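Local structure of putative alpha-galactosidase/melibiase (Bacteroides fragilis, 4OGZ) at residues Leu134-Ile139 / Gln373-Lys378; Ser185-Lys190 / Tyr219-Ala224; Ala224-Val229 / Gly257-Trp262; Ser248-Ile253 / Gly269-Arg274; Asn384-Gly389 / Lys406-Gly411. The protein probably hydrolyses terminal, non-reducing alpha-D-galactose residues from alpha-galactosides, as a member of glycosyl hydrolase family 27. All blocks are in the same frame, centred on the assembly; numbering follows the deposited sequence.

Interaction 1 (Leu134-Ile139 / Gln373-Lys378); sequences LGYAYI and QILLNK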
# COMPACT_ATOMS: atom_id res chain seq x y z
N LEU A 134 -5.41 8.90 -7.04
CA LEU A 134 -4.00 8.52 -7.06
C LEU A 134 -3.75 7.07 -6.73
O LEU A 134 -2.60 6.61 -6.66
CB LEU A 134 -3.22 9.42 -6.09
CG LEU A 134 -3.23 10.88 -6.52
CD1 LEU A 134 -2.37 11.70 -5.58
CD2 LEU A 134 -2.72 11.08 -7.95
N GLY A 135 -4.82 6.29 -6.62
CA GLY A 135 -4.67 4.84 -6.58
C GLY A 135 -4.83 4.22 -5.24
O GLY A 135 -4.74 3.00 -5.10
N TYR A 136 -5.10 5.05 -4.22
CA TYR A 136 -5.40 4.52 -2.92
C TYR A 136 -6.75 3.81 -3.03
O TYR A 136 -7.78 4.43 -3.40
CB TYR A 136 -5.45 5.64 -1.87
CG TYR A 136 -4.12 6.33 -1.58
CD1 TYR A 136 -3.24 5.81 -0.64
CD2 TYR A 136 -3.75 7.47 -2.26
CE1 TYR A 136 -2.03 6.42 -0.37
CE2 TYR A 136 -2.55 8.11 -1.99
CZ TYR A 136 -1.69 7.59 -1.04
OH TYR A 136 -0.52 8.28 -0.73
N ALA A 137 -6.76 2.53 -2.69
CA ALA A 137 -7.97 1.74 -2.86
C ALA A 137 -8.36 0.86 -1.68
O ALA A 137 -9.54 0.53 -1.53
CB ALA A 137 -7.78 0.82 -4.11
N TYR A 138 -7.38 0.32 -0.96
CA TYR A 138 -7.66 -0.64 0.12
C TYR A 138 -8.04 0.13 1.36
O TYR A 138 -7.30 1.01 1.80
CB TYR A 138 -6.48 -1.59 0.43
CG TYR A 138 -6.32 -2.66 -0.63
CD1 TYR A 138 -5.62 -2.39 -1.81
CD2 TYR A 138 -6.90 -3.88 -0.49
CE1 TYR A 138 -5.52 -3.33 -2.82
CE2 TYR A 138 -6.83 -4.82 -1.50
CZ TYR A 138 -6.14 -4.55 -2.66
OH TYR A 138 -6.04 -5.54 -3.64
N ILE A 139 -9.20 -0.19 1.94
CA ILE A 139 -9.60 0.40 3.23
C ILE A 139 -9.68 -0.75 4.23
O ILE A 139 -10.59 -1.60 4.18
CB ILE A 139 -10.91 1.16 3.10
CG1 ILE A 139 -10.67 2.38 2.20
CG2 ILE A 139 -11.46 1.59 4.47
CD1 ILE A 139 -11.95 3.14 1.83
N GLN A 373 0.42 17.41 0.71
CA GLN A 373 1.56 17.63 -0.16
C GLN A 373 2.41 16.38 -0.26
O GLN A 373 3.15 16.24 -1.22
CB GLN A 373 2.44 18.73 0.38
CG GLN A 373 3.61 19.15 -0.51
CD GLN A 373 3.18 19.92 -1.75
OE1 GLN A 373 2.04 20.39 -1.85
NE2 GLN A 373 4.09 20.05 -2.70
N ILE A 374 2.43 15.56 0.78
CA ILE A 374 3.24 14.35 0.76
C ILE A 374 2.43 13.19 0.14
O ILE A 374 2.85 12.60 -0.85
CB ILE A 374 3.70 13.98 2.18
CG1 ILE A 374 4.66 15.07 2.71
CG2 ILE A 374 4.34 12.61 2.17
CD1 ILE A 374 4.87 15.04 4.21
N LEU A 375 1.26 12.92 0.71
CA LEU A 375 0.47 11.74 0.32
C LEU A 375 -0.14 11.82 -1.08
O LEU A 375 -0.56 10.81 -1.62
CB LEU A 375 -0.66 11.54 1.33
CG LEU A 375 -0.24 11.17 2.74
CD1 LEU A 375 -1.49 10.94 3.57
CD2 LEU A 375 0.64 9.93 2.79
N LEU A 376 -0.27 13.03 -1.63
CA LEU A 376 -0.78 13.19 -2.96
C LEU A 376 0.35 13.48 -3.97
O LEU A 376 0.08 14.05 -5.00
CB LEU A 376 -1.86 14.30 -3.01
CG LEU A 376 -3.12 14.10 -2.13
CD1 LEU A 376 -4.08 15.24 -2.38
CD2 LEU A 376 -3.84 12.78 -2.37
N ASN A 377 1.60 13.10 -3.68
CA ASN A 377 2.67 13.34 -4.62
C ASN A 377 2.59 12.25 -5.68
O ASN A 377 2.99 11.12 -5.44
CB ASN A 377 4.06 13.32 -3.98
CG ASN A 377 5.16 13.70 -4.96
OD1 ASN A 377 5.22 13.17 -6.09
ND2 ASN A 377 6.08 14.55 -4.53
N LYS A 378 2.01 12.62 -6.81
CA LYS A 378 1.73 11.70 -7.91
C LYS A 378 2.98 11.02 -8.45
O LYS A 378 2.91 9.89 -8.98
CB LYS A 378 1.05 12.53 -9.00
CG LYS A 378 0.92 11.93 -10.38
CD LYS A 378 0.49 13.05 -11.34
CE LYS A 378 -0.22 12.52 -12.57
NZ LYS A 378 -1.50 13.25 -12.86
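The phenol of Tyr136 donates a hydrogen bond to the backbone of the 373-378 segment: OH reaches Leu375 O at 2.7 Å, lying in the carbonyl plane on a lone pair, with a C=O...donor angle of 129°. The acceptor sits at the edge of the tyrosine ring, near its plane, and the aliphatic part of Leu375 lies beside the hydroxyl, CB being 3.9 Å from Tyr136 OH. Because Leu376 is the first residue to leave helical backbone angles, the phenol engages a carbonyl at the very end of helix 369-375.

The remaining contact is apolar and rests on the two branches of Leu134. CD1 presses on the backbone and side chain of Leu376, tightly, with 3.4 Å from Leu134 CD1 to Leu376 CA and 3.7 Å from Leu134 CD1 to Leu376 CB. CD2 points to Lys378, whose side chain crosses that of Leu134 at about a right angle before its amine leads away to weak bonds with Asn16 and Ser36.

Asn377 caps the following helix, 378-384, through OD1. The contact thus joins the approach to barrel strand 138-140 with the junction between helices 369-375 and 378-384, while Met126 of helix 116-128, Met102 of strand 102-105 and Phe348 of helix 341-353 pack round the Tyr136 side chain.

Interaction 2 (Ser185-Lys190 / Tyr219-Ala224); sequences SDAADK and YDYCNA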
# COMPACT_ATOMS: atom_id res chain seq x y z
N SER A 185 -7.30 -10.78 11.41
CA SER A 185 -7.42 -11.83 12.41
C SER A 185 -6.01 -12.21 12.85
O SER A 185 -5.05 -11.48 12.58
CB SER A 185 -8.18 -13.01 11.82
OG SER A 185 -8.60 -13.90 12.83
N ASP A 186 -5.90 -13.34 13.53
CA ASP A 186 -4.65 -13.74 14.20
C ASP A 186 -4.60 -15.23 14.21
O ASP A 186 -5.62 -15.89 14.40
CB ASP A 186 -4.65 -13.16 15.62
CG ASP A 186 -3.30 -13.29 16.34
OD1 ASP A 186 -2.87 -14.41 16.63
OD2 ASP A 186 -2.70 -12.25 16.66
N ALA A 187 -3.41 -15.78 14.01
CA ALA A 187 -3.21 -17.24 13.98
C ALA A 187 -3.08 -17.87 15.39
O ALA A 187 -2.12 -18.58 15.71
CB ALA A 187 -1.99 -17.58 13.12
N ALA A 188 -4.09 -17.58 16.21
CA ALA A 188 -4.20 -18.06 17.55
C ALA A 188 -5.66 -18.01 17.93
O ALA A 188 -6.53 -17.65 17.12
CB ALA A 188 -3.36 -17.20 18.50
N ASP A 189 -5.94 -18.35 19.19
CA ASP A 189 -7.27 -18.17 19.75
C ASP A 189 -7.60 -16.69 19.95
O ASP A 189 -8.74 -16.31 19.86
CB ASP A 189 -7.41 -18.96 21.07
CG ASP A 189 -6.37 -18.55 22.12
OD1 ASP A 189 -5.24 -18.10 21.78
OD2 ASP A 189 -6.70 -18.68 23.30
N LYS A 190 -6.59 -15.88 20.21
CA LYS A 190 -6.76 -14.44 20.51
C LYS A 190 -5.80 -13.54 19.73
O LYS A 190 -4.63 -13.85 19.55
CB LYS A 190 -6.58 -14.18 22.01
CG LYS A 190 -7.59 -14.88 22.92
CD LYS A 190 -9.00 -14.42 22.62
CE LYS A 190 -10.06 -15.18 23.41
NZ LYS A 190 -10.51 -14.33 24.54
N TYR A 219 -3.06 -11.05 8.79
CA TYR A 219 -3.08 -12.22 9.68
C TYR A 219 -1.92 -12.12 10.68
O TYR A 219 -0.75 -12.34 10.38
CB TYR A 219 -3.09 -13.50 8.85
CG TYR A 219 -3.65 -14.75 9.53
CD1 TYR A 219 -4.85 -14.72 10.21
CD2 TYR A 219 -3.00 -15.97 9.41
CE1 TYR A 219 -5.38 -15.85 10.77
CE2 TYR A 219 -3.53 -17.13 9.96
CZ TYR A 219 -4.72 -17.08 10.64
OH TYR A 219 -5.24 -18.23 11.20
N ASP A 220 -2.26 -11.74 11.92
CA ASP A 220 -1.26 -11.47 12.96
C ASP A 220 -0.83 -12.76 13.68
O ASP A 220 -1.41 -13.82 13.48
CB ASP A 220 -1.83 -10.46 13.98
CG ASP A 220 -0.80 -9.49 14.48
OD1 ASP A 220 0.43 -9.79 14.46
OD2 ASP A 220 -1.23 -8.39 14.90
N TYR A 221 0.20 -12.67 14.50
CA TYR A 221 0.82 -13.84 15.11
C TYR A 221 0.92 -13.74 16.65
O TYR A 221 1.68 -14.49 17.26
CB TYR A 221 2.20 -14.13 14.44
CG TYR A 221 2.61 -15.57 14.57
CD1 TYR A 221 1.85 -16.57 13.99
CD2 TYR A 221 3.73 -15.96 15.30
CE1 TYR A 221 2.17 -17.91 14.13
CE2 TYR A 221 4.05 -17.31 15.44
CZ TYR A 221 3.26 -18.26 14.82
OH TYR A 221 3.52 -19.62 14.92
N CYS A 222 0.19 -12.83 17.28
CA CYS A 222 0.18 -12.81 18.75
C CYS A 222 -0.32 -14.11 19.29
O CYS A 222 -1.15 -14.76 18.66
CB CYS A 222 -0.71 -11.72 19.30
SG CYS A 222 0.18 -10.19 19.23
N ASN A 223 0.21 -14.47 20.45
CA ASN A 223 -0.24 -15.65 21.20
C ASN A 223 0.01 -16.98 20.50
O ASN A 223 -0.53 -18.00 20.94
CB ASN A 223 -1.75 -15.55 21.54
CG ASN A 223 -2.07 -14.29 22.28
OD1 ASN A 223 -1.52 -14.07 23.31
ND2 ASN A 223 -2.92 -13.44 21.72
N ALA A 224 0.77 -16.96 19.40
CA ALA A 224 1.16 -18.19 18.73
C ALA A 224 2.56 -18.59 19.11
O ALA A 224 3.37 -17.75 19.45
CB ALA A 224 1.07 -18.03 17.24
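Ser185 and Asp186 pair with Tyr219 and Asp220 as neighbouring parallel strands of the TIM barrel, at the C-terminal ends of the two strands of a beta-alpha-beta unit whose crossover helix is 202-211. Two backbone bonds join them: Asp220 N to Ser185 O at 2.9 Å, and Ala187 N to Asp220 O at 2.8 Å.

Beyond the paired residues, Ala187 lies against the Tyr219 ring, its CB 3.5 Å from Tyr219 CE2, while its backbone N stands over one ring face. The Asp186 carboxylate, its CG anti to the backbone N (chi1 -170°), extends to the 221-224 type II turn, where OD2 accepts a weak bond from Cys222 N. Asp186 OD2 also lies 4.5 Å from Asp220 OD2.

Farther out, the disulfide from Cys222 to Cys192 ties the turn to the loop that follows strand 180-186, and Tyr184 OH bonds Asp220 OD2. Ser185 OG turns to Ser198 and Tyr221 OH to Pro225 O. At the exposed end, Asn223 ND2 donates to Lys190 O at 2.8 Å; the oxygen lies in the asparagine's amide plane, yet the nitrogen stands 62° out of the carbonyl plane, above it and not on a lone pair.

Interaction 3 (Ala224-Val229 / Gly257-Trp262); sequences APAGRV and GQREPW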
# COMPACT_ATOMS: atom_id res chain seq x y z
N ALA A 224 0.77 -16.96 19.40
CA ALA A 224 1.16 -18.19 18.73
C ALA A 224 2.56 -18.59 19.11
O ALA A 224 3.37 -17.75 19.45
CB ALA A 224 1.07 -18.03 17.24
N PRO A 225 2.88 -19.89 19.02
CA PRO A 225 4.22 -20.34 19.38
C PRO A 225 5.30 -19.82 18.40
O PRO A 225 5.04 -19.74 17.20
CB PRO A 225 4.10 -21.88 19.33
CG PRO A 225 2.66 -22.19 19.21
CD PRO A 225 2.06 -21.00 18.53
N ALA A 226 6.48 -19.49 18.92
CA ALA A 226 7.54 -18.83 18.17
C ALA A 226 8.15 -19.67 17.02
O ALA A 226 8.71 -19.11 16.06
CB ALA A 226 8.63 -18.44 19.12
N GLY A 227 8.07 -21.00 17.14
CA GLY A 227 8.67 -21.91 16.15
C GLY A 227 8.37 -21.55 14.68
O GLY A 227 7.24 -21.18 14.33
N ARG A 228 9.42 -21.60 13.86
CA ARG A 228 9.34 -21.17 12.49
C ARG A 228 8.49 -22.12 11.65
O ARG A 228 7.69 -21.69 10.84
CB ARG A 228 10.74 -21.08 11.92
CG ARG A 228 10.76 -20.59 10.48
CD ARG A 228 12.10 -19.97 10.19
NE ARG A 228 12.39 -19.88 8.77
CZ ARG A 228 13.37 -19.15 8.27
NH1 ARG A 228 14.18 -18.46 9.06
NH2 ARG A 228 13.54 -19.08 6.98
N VAL A 229 8.65 -23.41 11.88
CA VAL A 229 7.80 -24.40 11.22
C VAL A 229 6.36 -24.26 11.69
O VAL A 229 5.45 -24.32 10.88
CB VAL A 229 8.31 -25.85 11.45
CG1 VAL A 229 7.37 -26.85 10.82
CG2 VAL A 229 9.71 -25.99 10.86
N GLY A 257 8.42 -10.10 11.04
CA GLY A 257 9.72 -10.38 10.40
C GLY A 257 10.60 -11.33 11.20
O GLY A 257 11.70 -11.63 10.79
N GLN A 258 10.11 -11.84 12.33
CA GLN A 258 10.93 -12.65 13.23
C GLN A 258 11.43 -13.98 12.60
O GLN A 258 12.52 -14.42 12.93
CB GLN A 258 10.17 -12.95 14.51
CG GLN A 258 9.72 -11.68 15.26
CD GLN A 258 9.19 -12.05 16.61
OE1 GLN A 258 8.55 -13.07 16.75
NE2 GLN A 258 9.44 -11.23 17.62
N ARG A 259 10.66 -14.57 11.71
CA ARG A 259 11.01 -15.86 11.11
C ARG A 259 11.39 -15.75 9.64
O ARG A 259 11.18 -16.69 8.85
CB ARG A 259 9.85 -16.85 11.34
CG ARG A 259 9.70 -17.34 12.78
CD ARG A 259 8.24 -17.51 13.18
NE ARG A 259 7.68 -16.20 13.46
CZ ARG A 259 7.54 -15.66 14.67
NH1 ARG A 259 7.81 -16.35 15.75
NH2 ARG A 259 7.06 -14.43 14.79
N GLU A 260 11.96 -14.60 9.27
CA GLU A 260 12.35 -14.35 7.89
C GLU A 260 11.24 -14.67 6.86
O GLU A 260 11.46 -15.43 5.92
CB GLU A 260 13.60 -15.17 7.55
CG GLU A 260 14.81 -14.90 8.43
CD GLU A 260 16.04 -15.56 7.87
OE1 GLU A 260 15.98 -16.79 7.61
OE2 GLU A 260 17.04 -14.85 7.63
N PRO A 261 10.05 -14.10 7.04
CA PRO A 261 8.93 -14.37 6.18
C PRO A 261 9.18 -14.09 4.70
O PRO A 261 8.50 -14.63 3.85
CB PRO A 261 7.87 -13.38 6.71
CG PRO A 261 8.63 -12.29 7.29
CD PRO A 261 9.76 -12.98 7.96
N TRP A 262 10.12 -13.21 4.38
CA TRP A 262 10.49 -12.98 2.95
C TRP A 262 10.91 -14.27 2.24
O TRP A 262 10.75 -14.41 1.04
CB TRP A 262 11.57 -11.89 2.81
CG TRP A 262 12.71 -11.96 3.80
CD1 TRP A 262 13.89 -12.59 3.62
CD2 TRP A 262 12.75 -11.42 5.14
NE1 TRP A 262 14.68 -12.47 4.76
CE2 TRP A 262 14.00 -11.76 5.70
CE3 TRP A 262 11.85 -10.68 5.92
CZ2 TRP A 262 14.39 -11.38 6.99
CZ3 TRP A 262 12.24 -10.30 7.21
CH2 TRP A 262 13.48 -10.65 7.74
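Glu260 OE1 is gripped by two arginine nitrogens from across the contact and by Lys263 of helix 261-264. The stronger of the arginine bonds runs from Arg228 NH1 to Glu260 OE1 at 2.9 Å and is nearly straight, 166° at the hydrogen; it uses the anti side of the carboxylate and stays in the guanidinium plane. Arg228 NH2 adds a weak second bond to the same oxygen. Both bonds go to one oxygen, and the guanidinium and carboxylate planes are 67° apart, unlike a flat, two-pronged salt bridge. With two cationic partners, Glu260 is probably held in its charged form.

An extended chain, with CG anti to the backbone N (chi1 -178°), carries the Arg228 guanidinium over the backbone of Arg259. Arg259 O sits 3.3 Å from Arg228 CZ, over the centre of one face, where it makes no hydrogen bond to the guanidinium; Trp264 NE1 binds this carbonyl instead.

The two arginine side chains slide past each other in opposite directions, with Arg228 CG 3.9 Å from Arg259 CB. Bends at chi2 and chi3 bring Arg259 NH1 back to Ala226 O at 2.9 Å, the acceptor lying at the guanidinium edge. Its NE forms a salt bridge with Glu255, a second hold on the same guanidinium.

The contact joins two loops following strands 216-220 and 250-254, one leading into helix 228-244 and the other into helix 261-264: a surface pairing of successive beta-to-alpha connections at the C-terminal end of a TIM barrel.

Interaction 4 (Ser248-Ile253 / Gly269-Arg274); sequences SIVFSI and GGHLWR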
# COMPACT_ATOMS: atom_id res chain seq x y z
N SER A 248 -10.77 -13.43 -4.86
CA SER A 248 -9.37 -13.06 -4.77
C SER A 248 -9.14 -12.27 -3.47
O SER A 248 -9.44 -11.08 -3.42
CB SER A 248 -8.98 -12.23 -6.00
OG SER A 248 -9.02 -13.06 -7.15
N ILE A 249 -8.65 -12.93 -2.43
CA ILE A 249 -8.34 -12.25 -1.16
C ILE A 249 -6.85 -12.13 -0.96
O ILE A 249 -6.10 -13.14 -1.00
CB ILE A 249 -8.96 -12.95 0.04
CG1 ILE A 249 -10.48 -13.02 -0.12
CG2 ILE A 249 -8.66 -12.18 1.32
CD1 ILE A 249 -11.17 -13.94 0.86
N VAL A 250 -6.41 -10.90 -0.76
CA VAL A 250 -5.02 -10.59 -0.47
C VAL A 250 -4.67 -11.13 0.91
O VAL A 250 -5.42 -10.94 1.90
CB VAL A 250 -4.73 -9.07 -0.55
CG1 VAL A 250 -3.34 -8.72 -0.03
CG2 VAL A 250 -4.90 -8.58 -1.98
N PHE A 251 -3.52 -11.77 1.00
CA PHE A 251 -3.07 -12.38 2.25
C PHE A 251 -1.86 -11.61 2.77
O PHE A 251 -0.78 -11.70 2.20
CB PHE A 251 -2.77 -13.85 2.00
CG PHE A 251 -2.52 -14.66 3.25
CD1 PHE A 251 -3.05 -14.32 4.46
CD2 PHE A 251 -1.81 -15.84 3.15
CE1 PHE A 251 -2.85 -15.12 5.56
CE2 PHE A 251 -1.61 -16.66 4.25
CZ PHE A 251 -2.12 -16.29 5.46
N SER A 252 -2.08 -10.78 3.80
CA SER A 252 -1.04 -9.97 4.42
C SER A 252 -0.60 -10.72 5.65
O SER A 252 -1.37 -10.92 6.60
CB SER A 252 -1.55 -8.56 4.75
OG SER A 252 -0.84 -7.86 5.82
N ILE A 253 0.67 -11.11 5.64
CA ILE A 253 1.28 -11.89 6.68
C ILE A 253 1.94 -10.93 7.68
O ILE A 253 2.65 -10.01 7.30
CB ILE A 253 2.26 -12.88 6.07
CG1 ILE A 253 1.44 -13.88 5.20
CG2 ILE A 253 3.10 -13.60 7.11
CD1 ILE A 253 2.21 -15.11 4.79
N GLY A 269 1.24 -18.69 0.25
CA GLY A 269 0.21 -17.89 -0.38
C GLY A 269 0.09 -16.44 0.04
O GLY A 269 -0.91 -15.81 -0.24
N GLY A 270 1.10 -15.89 0.70
CA GLY A 270 1.11 -14.48 1.05
C GLY A 270 1.47 -13.60 -0.14
O GLY A 270 2.31 -13.95 -0.95
N HIS A 271 0.89 -12.40 -0.16
CA HIS A 271 1.19 -11.37 -1.14
C HIS A 271 2.00 -10.21 -0.54
O HIS A 271 2.52 -9.37 -1.27
CB HIS A 271 -0.11 -10.84 -1.73
CG HIS A 271 -0.99 -11.92 -2.25
ND1 HIS A 271 -2.05 -12.43 -1.53
CD2 HIS A 271 -0.95 -12.62 -3.40
CE1 HIS A 271 -2.63 -13.39 -2.23
NE2 HIS A 271 -1.98 -13.53 -3.36
N LEU A 272 2.04 -10.13 0.77
CA LEU A 272 2.89 -9.15 1.47
C LEU A 272 3.16 -9.65 2.86
O LEU A 272 2.36 -10.39 3.44
CB LEU A 272 2.26 -7.74 1.52
CG LEU A 272 0.91 -7.58 2.20
CD1 LEU A 272 0.71 -6.14 2.65
CD2 LEU A 272 -0.22 -8.02 1.30
N TRP A 273 4.29 -9.25 3.41
CA TRP A 273 4.74 -9.78 4.68
C TRP A 273 5.48 -8.73 5.45
O TRP A 273 6.40 -8.10 4.97
CB TRP A 273 5.64 -11.00 4.45
CG TRP A 273 6.62 -10.83 3.32
CD1 TRP A 273 7.86 -10.31 3.41
CD2 TRP A 273 6.43 -11.21 1.93
NE1 TRP A 273 8.47 -10.33 2.15
CE2 TRP A 273 7.59 -10.85 1.24
CE3 TRP A 273 5.37 -11.76 1.22
CZ2 TRP A 273 7.75 -11.05 -0.13
CZ3 TRP A 273 5.52 -11.99 -0.15
CH2 TRP A 273 6.71 -11.63 -0.81
N ARG A 274 5.09 -8.57 6.70
CA ARG A 274 5.76 -7.62 7.57
C ARG A 274 7.19 -8.04 7.85
O ARG A 274 7.45 -9.20 8.15
CB ARG A 274 4.93 -7.48 8.84
CG ARG A 274 3.68 -6.64 8.58
CD ARG A 274 3.87 -5.13 8.88
NE ARG A 274 4.47 -4.95 10.20
CZ ARG A 274 3.84 -4.86 11.39
NH1 ARG A 274 2.50 -4.82 11.52
NH2 ARG A 274 4.58 -4.80 12.49
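Leu272 packs most closely where its CD2 meets Val250 CG1 at 3.5 Å, inside usual van der Waals distance, the two side chains crossing at about a right angle. Its CG takes the crowded position between the backbone N and the carbonyl carbon (chi1 60°), which turns the isobutyl group back toward the 248-253 segment, so that CG also touches Ser252 CB. On the other sheet face Ile253 and Trp273 meet more loosely, 4.2 Å between Ile253 CB and Trp273 CB, and the indole leads away to bond Asn316 through NE1. Ile253 CD1 instead packs on Gly270 CA.

Strands 250-254 and 272-274 are parallel neighbours of the TIM barrel, linked through helix 261-264 as a beta-alpha-beta unit; the short strand axes are inclined by 18°. Ile253 N donates to Leu272 O and Arg274 N to Ile253 O, each at 2.9 Å.

Ahead of this regular pairing, His271 takes over the bonding with its side chain. Phe251 N donates to His271 ND1 at 3.0 Å, in the ring plane and at 164° at the hydrogen, which identifies ND1 as the acceptor; His271 N in turn donates to Phe251 O. The backbone of Phe251 is thereby held at both polar atoms. The phenyl ring receives Gly269 O at its edge, near the plane.

No touching residue is solvent-exposed, and the contact thins out toward the N-terminal end of the 248-253 segment: Ile249 reaches the histidine merely through its carbonyl, 3.7 Å from Ile249 O to His271 CE1, and Ser248 OG turns to Thr27 and Tyr24.

Interaction 5 (Asn384-Gly389 / Lys406-Gly411); sequences NQDPLG and KPLSDG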
# COMPACT_ATOMS: atom_id res chain seq x y z
N ASN A 384 6.45 4.19 -6.85
CA ASN A 384 5.94 3.05 -6.12
C ASN A 384 5.20 2.05 -7.01
O ASN A 384 5.35 0.85 -6.79
CB ASN A 384 5.03 3.48 -4.97
CG ASN A 384 4.48 2.30 -4.14
OD1 ASN A 384 3.30 1.93 -4.27
ND2 ASN A 384 5.30 1.76 -3.24
N GLN A 385 4.41 2.55 -7.96
CA GLN A 385 3.53 1.70 -8.80
C GLN A 385 4.15 1.27 -10.13
O GLN A 385 3.45 0.73 -11.03
CB GLN A 385 2.23 2.43 -9.09
CG GLN A 385 1.41 2.76 -7.83
CD GLN A 385 0.84 1.50 -7.22
OE1 GLN A 385 -0.11 0.90 -7.75
NE2 GLN A 385 1.42 1.08 -6.10
N ASP A 386 5.45 1.52 -10.26
CA ASP A 386 6.13 1.18 -11.50
C ASP A 386 5.93 -0.30 -11.72
O ASP A 386 6.22 -1.07 -10.84
CB ASP A 386 7.61 1.48 -11.41
CG ASP A 386 8.33 1.20 -12.72
OD1 ASP A 386 8.31 2.09 -13.59
OD2 ASP A 386 8.86 0.07 -12.87
N PRO A 387 5.50 -0.71 -12.94
CA PRO A 387 5.17 -2.14 -13.20
C PRO A 387 6.33 -3.11 -13.04
O PRO A 387 6.10 -4.30 -12.79
CB PRO A 387 4.67 -2.16 -14.66
CG PRO A 387 4.73 -0.78 -15.14
CD PRO A 387 5.19 0.16 -14.07
N LEU A 388 7.56 -2.66 -13.13
CA LEU A 388 8.69 -3.56 -12.83
C LEU A 388 8.64 -4.06 -11.39
O LEU A 388 9.11 -5.14 -11.08
CB LEU A 388 10.06 -2.90 -13.08
CG LEU A 388 10.44 -2.41 -14.47
CD1 LEU A 388 11.88 -1.92 -14.48
CD2 LEU A 388 10.28 -3.50 -15.52
N GLY A 389 8.13 -3.26 -10.47
CA GLY A 389 8.01 -3.75 -9.08
C GLY A 389 9.31 -4.13 -8.41
O GLY A 389 9.36 -5.10 -7.64
N LYS A 406 16.29 2.67 -7.76
CA LYS A 406 15.14 1.91 -8.23
C LYS A 406 15.09 2.00 -9.76
O LYS A 406 14.80 3.05 -10.33
CB LYS A 406 13.85 2.47 -7.60
CG LYS A 406 12.64 1.55 -7.76
CD LYS A 406 11.35 2.26 -7.42
CE LYS A 406 10.20 1.32 -7.08
NZ LYS A 406 9.92 0.29 -8.11
N PRO A 407 15.43 0.91 -10.44
CA PRO A 407 15.25 0.97 -11.90
C PRO A 407 13.78 1.03 -12.29
O PRO A 407 13.00 0.30 -11.73
CB PRO A 407 15.88 -0.33 -12.42
CG PRO A 407 16.59 -0.94 -11.25
CD PRO A 407 16.00 -0.36 -9.98
N LEU A 408 13.44 1.86 -13.29
CA LEU A 408 12.03 2.07 -13.71
C LEU A 408 11.79 1.47 -15.09
O LEU A 408 12.74 1.14 -15.82
CB LEU A 408 11.64 3.55 -13.68
CG LEU A 408 11.88 4.27 -12.32
CD1 LEU A 408 11.59 5.77 -12.37
CD2 LEU A 408 11.05 3.69 -11.17
N SER A 409 10.52 1.34 -15.46
CA SER A 409 10.15 0.51 -16.62
C SER A 409 10.50 1.16 -17.97
O SER A 409 10.56 0.47 -18.96
CB SER A 409 8.67 0.14 -16.55
OG SER A 409 7.90 1.31 -16.54
N ASP A 410 10.73 2.46 -18.01
CA ASP A 410 11.18 3.13 -19.23
C ASP A 410 12.68 3.21 -19.31
O ASP A 410 13.21 3.93 -20.13
CB ASP A 410 10.63 4.53 -19.29
CG ASP A 410 11.16 5.40 -18.15
OD1 ASP A 410 11.79 4.83 -17.22
OD2 ASP A 410 10.98 6.63 -18.22
N GLY A 411 13.38 2.48 -18.46
CA GLY A 411 14.83 2.47 -18.51
C GLY A 411 15.47 3.56 -17.66
O GLY A 411 16.64 3.51 -17.42
O HOH W 1 7.03 -0.75 -8.23
O HOH W 2 10.53 -0.53 -10.56
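Asp386 presents the flat group of this contact, a carboxylate met by Ser409 on one oxygen and by its own loop on the other. Ser409 N and Ser409 OG both donate to Asp386 OD1, at 3.0 and 3.1 Å, each on the syn side; the backbone donor lies 19° out of the carboxylate plane and the hydroxyl 33°. Asp386 OD2 is approached from above the plane by Leu388 N, which closes an Asx turn at the start of the type I turn 386-389. The carboxylate is held through both oxygens, which should restrict its rotation. The serine reaches it because OG sits between the backbone N and the carbonyl carbon (chi1 60°).

Two waters extend the grip to Lys406, whose NZ is 4.9 Å from Asp386 OD2, too far for direct contact. One water bridges Lys406 NZ, Asp386 OD2 and Pro407 O; the other joins the amine to Asn384 O and Asp386 O. Lys406 NZ also donates to Ile390 O.

On the exposed side Leu388 lies alongside the backbone of Leu408 and Ser409, with CD1 3.4 Å from Leu408 C and CG 3.6 Å from Ser409 CA.

The loop after helix 378-384 is thus fastened to the end of strand 401-407, at the junction of the TIM barrel with the C-terminal beta sandwich; Met353 of helix 341-353 touches the Lys406 chain, and Cys352 touches Asn384.

Interactions 2 and 4 belong to one parallel barrel sheet and join where strands 216-220 and 250-254 run side by side, Tyr219 N lying 2.8 Å from Ser252 O. Both rely on backbone pairing, but interaction 4 is wholly buried, whereas interaction 2 opens into exposed turns. Interaction 3, a surface contact, shares Ala224 with interaction 2 and touches interaction 4 through Pro261 and Trp262; charged groups replace strand pairing there. Interaction 1 is another buried contact, mainly leucine packing and one phenol bond, and meets interaction 4 through Tyr138 and Val250. Interaction 5 touches none of the others, though its nearest atoms come within about 6 Å of interaction 1, and uses water bridges at the domain junction.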